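PDB 6FOP: glycoside hydrolase family 81 from Clostridium thermocellum, which probably hydrolyses beta-1,3-glucans such as laminarin, as part of the bacterium's cellulosomal degradation of these polysaccharides. Local coordinates for residues Lys86-Val91 and Val165-Val170; Lys198-Ile203 and Tyr222-Asp227. All coordinates share one frame; numbering follows the deposited sequence.

Contact 1: Lys86-Val91 and Val165-Val170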
ATOM      1  N   LYS A  86     -11.826  -1.177  20.448  1.00 18.09           N
ATOM      2  CA  LYS A  86     -12.749  -1.371  21.565  1.00 19.54           C
ATOM      3  C   LYS A  86     -13.720  -0.195  21.600  1.00 19.73           C
ATOM      4  O   LYS A  86     -13.422   0.898  21.136  1.00 20.33           O
ATOM      5  CB  LYS A  86     -11.997  -1.530  22.907  1.00 21.76           C
ATOM      6  CG  LYS A  86     -11.054  -0.382  23.209  1.00 26.28           C
ATOM      7  CD  LYS A  86     -10.839  -0.091  24.658  1.00 28.32           C
ATOM      8  CE  LYS A  86      -9.663   0.813  24.845  1.00 23.69           C
ATOM      9  NZ  LYS A  86      -9.978   2.244  24.868  1.00 20.68           N
ATOM     10  N   ASN A  87     -14.890  -0.450  22.160  1.00 17.89           N
ATOM     11  CA  ASN A  87     -15.950   0.553  22.346  1.00 18.69           C
ATOM     12  C   ASN A  87     -15.699   1.390  23.587  1.00 19.81           C
ATOM     13  O   ASN A  87     -15.886   0.902  24.717  1.00 22.33           O
ATOM     14  CB  ASN A  87     -17.282  -0.196  22.443  1.00 19.86           C
ATOM     15  CG  ASN A  87     -18.483   0.704  22.622  1.00 21.18           C
ATOM     16  OD1 ASN A  87     -18.651   1.690  21.941  1.00 22.14           O
ATOM     17  ND2 ASN A  87     -19.362   0.310  23.535  1.00 25.95           N
ATOM     18  N   ASP A  88     -15.261   2.636  23.413  1.00 17.23           N
ATOM     19  CA  ASP A  88     -15.225   3.566  24.545  1.00 17.11           C
ATOM     20  C   ASP A  88     -16.608   4.192  24.688  1.00 17.39           C
ATOM     21  O   ASP A  88     -17.116   4.324  25.812  1.00 19.04           O
ATOM     22  CB  ASP A  88     -14.123   4.628  24.360  1.00 16.91           C
ATOM     23  CG  ASP A  88     -12.713   4.059  24.487  1.00 18.16           C
ATOM     24  OD1 ASP A  88     -12.509   3.057  25.221  1.00 20.24           O
ATOM     25  OD2 ASP A  88     -11.779   4.629  23.829  1.00 19.24           O
ATOM     26  N   PHE A  89     -17.230   4.585  23.585  1.00 17.39           N
ATOM     27  CA  PHE A  89     -18.645   4.984  23.609  1.00 17.93           C
ATOM     28  C   PHE A  89     -19.254   4.739  22.250  1.00 16.99           C
ATOM     29  O   PHE A  89     -18.551   4.776  21.207  1.00 17.37           O
ATOM     30  CB  PHE A  89     -18.852   6.447  24.039  1.00 17.42           C
ATOM     31  CG  PHE A  89     -18.096   7.428  23.222  1.00 16.32           C
ATOM     32  CD1 PHE A  89     -18.681   7.981  22.075  1.00 16.62           C
ATOM     33  CD2 PHE A  89     -16.845   7.858  23.607  1.00 17.84           C
ATOM     34  CE1 PHE A  89     -18.000   8.922  21.320  1.00 17.23           C
ATOM     35  CE2 PHE A  89     -16.149   8.781  22.854  1.00 16.84           C
ATOM     36  CZ  PHE A  89     -16.743   9.338  21.721  1.00 16.07           C
ATOM     37  N   THR A  90     -20.566   4.514  22.230  1.00 17.55           N
ATOM     38  CA  THR A  90     -21.297   4.380  20.997  1.00 16.18           C
ATOM     39  C   THR A  90     -22.107   5.661  20.759  1.00 16.73           C
ATOM     40  O   THR A  90     -22.845   6.122  21.648  1.00 18.51           O
ATOM     41  CB  THR A  90     -22.202   3.123  21.029  1.00 17.55           C
ATOM     42  OG1 THR A  90     -21.372   1.945  21.052  1.00 18.61           O
ATOM     43  CG2 THR A  90     -23.090   3.061  19.857  1.00 18.90           C
ATOM     44  N   VAL A  91     -21.959   6.235  19.571  1.00 16.02           N
ATOM     45  CA  VAL A  91     -22.751   7.373  19.138  1.00 15.95           C
ATOM     46  C   VAL A  91     -24.023   6.800  18.557  1.00 17.33           C
ATOM     47  O   VAL A  91     -24.029   6.266  17.456  1.00 17.99           O
ATOM     48  CB  VAL A  91     -22.001   8.222  18.097  1.00 16.40           C
ATOM     49  CG1 VAL A  91     -22.868   9.361  17.575  1.00 16.87           C
ATOM     50  CG2 VAL A  91     -20.716   8.784  18.684  1.00 16.31           C
ATOM     51  N   VAL A 165     -14.512  14.506  28.785  1.00 18.68           N
ATOM     52  CA  VAL A 165     -14.793  13.269  29.474  1.00 17.47           C
ATOM     53  C   VAL A 165     -13.599  12.333  29.420  1.00 18.33           C
ATOM     54  O   VAL A 165     -12.740  12.439  28.540  1.00 19.41           O
ATOM     55  CB  VAL A 165     -16.067  12.565  28.948  1.00 19.05           C
ATOM     56  CG1 VAL A 165     -17.265  13.519  29.052  1.00 20.10           C
ATOM     57  CG2 VAL A 165     -15.908  12.071  27.517  1.00 20.12           C
ATOM     58  N   THR A 166     -13.557  11.400  30.359  1.00 18.37           N
ATOM     59  CA  THR A 166     -12.535  10.366  30.397  1.00 18.57           C
ATOM     60  C   THR A 166     -13.252   9.050  30.588  1.00 19.02           C
ATOM     61  O   THR A 166     -14.056   8.921  31.509  1.00 21.35           O
ATOM     62  CB  THR A 166     -11.525  10.592  31.514  1.00 18.72           C
ATOM     63  OG1 THR A 166     -11.061  11.960  31.493  1.00 21.05           O
ATOM     64  CG2 THR A 166     -10.321   9.633  31.356  1.00 20.02           C
ATOM     65  N   ILE A 167     -12.971   8.084  29.704  1.00 18.87           N
ATOM     66  CA  ILE A 167     -13.539   6.738  29.772  1.00 20.22           C
ATOM     67  C   ILE A 167     -12.458   5.741  29.410  1.00 19.43           C
ATOM     68  O   ILE A 167     -11.754   5.967  28.433  1.00 18.68           O
ATOM     69  CB  ILE A 167     -14.793   6.604  28.886  1.00 23.05           C
ATOM     70  CG1 ILE A 167     -15.545   5.307  29.166  1.00 25.69           C
ATOM     71  CG2 ILE A 167     -14.493   6.743  27.405  1.00 22.87           C
ATOM     72  CD1 ILE A 167     -16.342   5.356  30.441  1.00 27.38           C
ATOM     73  N   ASN A 168     -12.322   4.650  30.158  1.00 20.66           N
ATOM     74  CA  ASN A 168     -11.252   3.679  29.908  1.00 20.09           C
ATOM     75  C   ASN A 168      -9.855   4.320  29.856  1.00 20.57           C
ATOM     76  O   ASN A 168      -8.982   3.868  29.111  1.00 21.60           O
ATOM     77  CB  ASN A 168     -11.542   2.893  28.600  1.00 20.07           C
ATOM     78  CG  ASN A 168     -12.814   2.063  28.691  1.00 21.57           C
ATOM     79  OD1 ASN A 168     -13.150   1.565  29.766  1.00 24.91           O
ATOM     80  ND2 ASN A 168     -13.528   1.914  27.583  1.00 22.98           N
ATOM     81  N   GLY A 169      -9.642   5.398  30.604  1.00 20.44           N
ATOM     82  CA  GLY A 169      -8.371   6.112  30.610  1.00 21.60           C
ATOM     83  C   GLY A 169      -8.116   6.993  29.406  1.00 21.63           C
ATOM     84  O   GLY A 169      -7.038   7.560  29.303  1.00 23.44           O
ATOM     85  N   VAL A 170      -9.111   7.141  28.519  1.00 18.69           N
ATOM     86  CA  VAL A 170      -8.976   7.910  27.288  1.00 19.57           C
ATOM     87  C   VAL A 170      -9.793   9.194  27.439  1.00 18.42           C
ATOM     88  O   VAL A 170     -10.976   9.145  27.817  1.00 18.20           O
ATOM     89  CB  VAL A 170      -9.494   7.110  26.067  1.00 18.32           C
ATOM     90  CG1 VAL A 170      -9.311   7.900  24.778  1.00 18.54           C
ATOM     91  CG2 VAL A 170      -8.772   5.771  25.953  1.00 19.51           C
TER
HETATM   92  O   HOH W   1      -8.134   2.402  27.024  1.00 24.42           O
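Lys86 reaches across to Val170 with the end of its chain, NZ lying 3.9 Å from Val170 CG2. Its last torsion is bent (chi4 92°), and the ammonium is turned toward the carboxylate of its own segment: NZ forms a salt bridge with Asp88 OD1 at 2.7 Å, using the syn lone pair of that oxygen. A water at 2.8 Å from Lys86 NZ donates to the carbonyl O of Asn168, so the lysine also touches the turn indirectly.

Asp88 is the polar centre of the contact: besides Lys86 NZ, its OD1 takes Asn168 ND2, which meets it on the anti side, somewhat out of the carboxylate plane, at 2.8 Å in a nearly straight bond (175°) that lies in the amide plane of Asn168. Carboxylate and amide planes are 55° apart. With OD2 accepting from Tyr172 OH and Lys71 N, four protein donors hold the carboxylate, which fixes its rotation and probably favours the ionised form. Nearer the backbone, Asp88 CB packs on Ile167 CG2 at 3.7 Å, and Val170 CG2 comes to 3.9 Å from Asp88 OD2. Phe89, next along, leaves this contact and forms an edge-to-face (T-shaped) ring pair with Tyr172.

Asn168 sits in a type I' turn from Ile167 to Val170, closed by backbone bonds both ways between those two residues. Asp88 and Phe89 together face Val69 as a classic beta bulge. The contact thus joins a bulged strand entry of one antiparallel sheet to a tight beta hairpin of another, as expected of the beta-sandwich domain of family 81 hydrolases.

Contact 2: Lys198-Ile203 and Tyr222-Asp227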
ATOM      1  N   LYS A 198     -29.948  23.168  14.443  0.58 15.00           N
ATOM      2  CA  LYS A 198     -28.538  22.789  14.470  0.58 15.67           C
ATOM      3  C   LYS A 198     -28.456  21.320  14.745  0.58 15.72           C
ATOM      4  O   LYS A 198     -29.064  20.801  15.690  0.58 16.10           O
ATOM      5  CB  LYS A 198     -27.820  23.532  15.565  0.58 16.93           C
ATOM      6  CG  LYS A 198     -28.021  25.019  15.507  0.58 17.63           C
ATOM      7  CD  LYS A 198     -27.055  25.674  16.476  0.58 17.62           C
ATOM      8  CE  LYS A 198     -27.489  27.092  16.675  0.58 18.02           C
ATOM      9  NZ  LYS A 198     -26.576  27.839  17.567  0.58 14.88           N
ATOM     10  N   ASN A 199     -27.741  20.627  13.879  1.00 15.27           N
ATOM     11  CA  ASN A 199     -27.775  19.174  13.917  1.00 16.18           C
ATOM     12  C   ASN A 199     -26.411  18.527  13.692  1.00 15.30           C
ATOM     13  O   ASN A 199     -26.328  17.324  13.476  1.00 16.87           O
ATOM     14  CB  ASN A 199     -28.782  18.638  12.899  1.00 18.35           C
ATOM     15  CG  ASN A 199     -30.179  19.096  13.154  1.00 20.85           C
ATOM     16  OD1 ASN A 199     -30.894  18.488  13.946  1.00 29.70           O
ATOM     17  ND2 ASN A 199     -30.575  20.169  12.529  1.00 18.44           N
ATOM     18  N   TYR A 200     -25.372  19.337  13.823  1.00 13.66           N
ATOM     19  CA  TYR A 200     -23.989  18.854  13.735  1.00 14.00           C
ATOM     20  C   TYR A 200     -23.438  18.546  15.125  1.00 14.51           C
ATOM     21  O   TYR A 200     -23.878  19.112  16.142  1.00 14.87           O
ATOM     22  CB  TYR A 200     -23.122  19.891  13.007  1.00 14.69           C
ATOM     23  CG  TYR A 200     -23.181  21.277  13.594  1.00 13.79           C
ATOM     24  CD1 TYR A 200     -24.143  22.199  13.160  1.00 13.69           C
ATOM     25  CD2 TYR A 200     -22.301  21.687  14.568  1.00 14.74           C
ATOM     26  CE1 TYR A 200     -24.210  23.461  13.698  1.00 14.79           C
ATOM     27  CE2 TYR A 200     -22.375  22.961  15.118  1.00 14.63           C
ATOM     28  CZ  TYR A 200     -23.326  23.849  14.664  1.00 14.14           C
ATOM     29  OH  TYR A 200     -23.463  25.114  15.211  1.00 16.52           O
ATOM     30  N   PHE A 201     -22.466  17.636  15.192  1.00 13.96           N
ATOM     31  CA  PHE A 201     -21.951  17.136  16.495  1.00 13.94           C
ATOM     32  C   PHE A 201     -20.609  16.498  16.184  1.00 14.66           C
ATOM     33  O   PHE A 201     -20.509  15.765  15.201  1.00 14.79           O
ATOM     34  CB  PHE A 201     -22.916  16.103  17.068  1.00 15.19           C
ATOM     35  CG  PHE A 201     -22.526  15.557  18.403  1.00 16.54           C
ATOM     36  CD1 PHE A 201     -22.883  16.236  19.566  1.00 18.04           C
ATOM     37  CD2 PHE A 201     -21.790  14.389  18.510  1.00 17.59           C
ATOM     38  CE1 PHE A 201     -22.541  15.755  20.792  1.00 19.73           C
ATOM     39  CE2 PHE A 201     -21.432  13.895  19.767  1.00 19.39           C
ATOM     40  CZ  PHE A 201     -21.803  14.594  20.905  1.00 20.66           C
ATOM     41  N   SER A 202     -19.579  16.790  16.977  1.00 13.96           N
ATOM     42  CA  SER A 202     -18.277  16.129  16.752  1.00 13.73           C
ATOM     43  C   SER A 202     -17.674  15.663  18.052  1.00 13.57           C
ATOM     44  O   SER A 202     -18.086  16.100  19.133  1.00 14.73           O
ATOM     45  CB  SER A 202     -17.307  17.042  16.000  1.00 14.06           C
ATOM     46  OG  SER A 202     -16.992  18.181  16.763  1.00 14.82           O
ATOM     47  N   ILE A 203     -16.681  14.795  17.944  1.00 14.00           N
ATOM     48  CA  ILE A 203     -15.923  14.301  19.099  1.00 14.84           C
ATOM     49  C   ILE A 203     -14.452  14.367  18.716  1.00 14.45           C
ATOM     50  O   ILE A 203     -14.125  14.390  17.503  1.00 14.06           O
ATOM     51  CB  ILE A 203     -16.336  12.883  19.519  1.00 15.73           C
ATOM     52  CG1 ILE A 203     -15.926  11.815  18.495  1.00 15.52           C
ATOM     53  CG2 ILE A 203     -17.838  12.828  19.764  1.00 16.34           C
ATOM     54  CD1 ILE A 203     -14.507  11.277  18.617  1.00 16.09           C
ATOM     55  N   TYR A 222     -15.558  22.387  15.005  1.00 12.83           N
ATOM     56  CA  TYR A 222     -16.648  22.700  14.112  1.00 13.43           C
ATOM     57  C   TYR A 222     -16.225  22.892  12.677  1.00 13.74           C
ATOM     58  O   TYR A 222     -17.020  23.334  11.860  1.00 14.88           O
ATOM     59  CB  TYR A 222     -17.497  23.879  14.678  1.00 13.93           C
ATOM     60  CG  TYR A 222     -17.890  23.619  16.119  1.00 14.25           C
ATOM     61  CD1 TYR A 222     -18.848  22.669  16.421  1.00 14.52           C
ATOM     62  CD2 TYR A 222     -17.228  24.223  17.161  1.00 14.99           C
ATOM     63  CE1 TYR A 222     -19.179  22.361  17.744  1.00 15.28           C
ATOM     64  CE2 TYR A 222     -17.552  23.939  18.495  1.00 15.28           C
ATOM     65  CZ  TYR A 222     -18.545  23.022  18.780  1.00 14.56           C
ATOM     66  OH  TYR A 222     -18.851  22.743  20.096  1.00 15.66           O
ATOM     67  N   CYS A 223     -14.971  22.550  12.374  1.00 13.25           N
ATOM     68  CA  CYS A 223     -14.445  22.581  11.010  1.00 13.23           C
ATOM     69  C   CYS A 223     -14.527  21.157  10.488  1.00 12.79           C
ATOM     70  O   CYS A 223     -13.600  20.361  10.629  1.00 13.33           O
ATOM     71  CB  CYS A 223     -13.026  23.128  11.014  1.00 14.93           C
ATOM     72  SG  CYS A 223     -12.943  24.882  11.436  1.00 15.98           S
ATOM     73  N   PHE A 224     -15.679  20.797   9.960  1.00 12.94           N
ATOM     74  CA  PHE A 224     -15.942  19.413   9.558  1.00 13.14           C
ATOM     75  C   PHE A 224     -15.208  19.121   8.247  1.00 12.51           C
ATOM     76  O   PHE A 224     -15.334  19.860   7.276  1.00 13.95           O
ATOM     77  CB  PHE A 224     -17.442  19.198   9.363  1.00 13.50           C
ATOM     78  CG  PHE A 224     -18.223  18.999  10.645  1.00 13.49           C
ATOM     79  CD1 PHE A 224     -17.818  19.536  11.864  1.00 13.08           C
ATOM     80  CD2 PHE A 224     -19.405  18.262  10.603  1.00 13.07           C
ATOM     81  CE1 PHE A 224     -18.566  19.318  13.017  1.00 13.84           C
ATOM     82  CE2 PHE A 224     -20.134  18.053  11.750  1.00 13.50           C
ATOM     83  CZ  PHE A 224     -19.710  18.566  12.945  1.00 13.80           C
ATOM     84  N   VAL A 225     -14.448  18.021   8.226  1.00 12.93           N
ATOM     85  CA  VAL A 225     -13.746  17.619   7.006  1.00 13.57           C
ATOM     86  C   VAL A 225     -14.745  17.039   6.032  1.00 13.61           C
ATOM     87  O   VAL A 225     -15.442  16.091   6.349  1.00 16.66           O
ATOM     88  CB  VAL A 225     -12.612  16.627   7.302  1.00 14.24           C
ATOM     89  CG1 VAL A 225     -12.000  16.148   5.991  1.00 14.83           C
ATOM     90  CG2 VAL A 225     -11.551  17.311   8.135  1.00 14.62           C
ATOM     91  N   THR A 226     -14.819  17.645   4.839  1.00 13.45           N
ATOM     92  CA  THR A 226     -15.766  17.242   3.803  1.00 15.08           C
ATOM     93  C   THR A 226     -15.114  16.656   2.552  1.00 15.33           C
ATOM     94  O   THR A 226     -15.820  16.116   1.705  1.00 16.72           O
ATOM     95  CB  THR A 226     -16.673  18.425   3.403  1.00 16.45           C
ATOM     96  OG1 THR A 226     -15.853  19.551   3.074  1.00 20.73           O
ATOM     97  CG2 THR A 226     -17.567  18.790   4.577  1.00 17.91           C
ATOM     98  N   ASP A 227     -13.780  16.711   2.473  1.00 14.42           N
ATOM     99  CA  ASP A 227     -13.060  16.048   1.368  1.00 14.52           C
ATOM    100  C   ASP A 227     -11.605  15.912   1.796  1.00 14.32           C
ATOM    101  O   ASP A 227     -11.105  16.701   2.598  1.00 14.12           O
ATOM    102  CB  ASP A 227     -13.186  16.837   0.053  1.00 15.48           C
ATOM    103  CG  ASP A 227     -12.877  15.995  -1.193  1.00 19.97           C
ATOM    104  OD1 ASP A 227     -12.818  14.774  -1.125  1.00 18.31           O
ATOM    105  OD2 ASP A 227     -12.723  16.617  -2.261  1.00 28.61           O
TER
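Tyr200 has a chi1 of 54°, which tucks CG over its own main chain, straddled by N and C, and stands the ring up beside Tyr222, while in Phe224 a chi1 of -79° puts CG opposite the carbonyl carbon and brings the far edge of its ring against Tyr200 CB and the backbone N of Phe201. The far end of the phenylalanine does the touching: Phe224 CZ is 3.7 Å from Tyr200 CB and equally close to Phe201 N, which lies at the ring edge, in its plane. Ser202 completes the seat, its CB 4.0 Å from Phe224 CE1.

The two tyrosines meet more narrowly. Their side chains cross at about a right angle, and Tyr222 CD1 comes to the edge of the Tyr200 ring, 3.8 Å from Tyr200 CE2. The side chains meet through carbon atoms; the polar ends are served elsewhere, Tyr200 OH by Glu253 and Ser202 OG by the carbonyl of Ala221, just ahead of the second segment.

Strands 200-203 and 223-227 run nearly perpendicular (92°), their axes 9.1 Å apart at closest, and they belong to different sheets. Strand 200-206 lies between strands 133-139 and 170-175 in the eight-stranded sheet, and Tyr135 from the first of these also packs on the Phe224 ring. On the other side of the contact, strand 223-235 follows helix 211-220 and pairs with strand 240-251.

Overall arrangement
Contacts 1 and 2 follow one another along the chain, with centres about 20 Å apart, and they share the eight-stranded antiparallel sheet: residues 165-170 lie on its hairpin of strands 162-167 and 170-175, residues 198-203 on the adjoining strand 200-206. They touch directly where Phe89 CZ packs on Ile203 CG2 at 4.1 Å. From this sheet, contact 1 leads to the sheet holding strand 89-93, and contact 2 to the long strand 223-235. Their centres lie about 30 and 29 Å from the centre of the chain. A bound magnesium ion is about 7 Å from the side chain of Asn87, but no residue of either contact is among the ligands of the metal sites seen here.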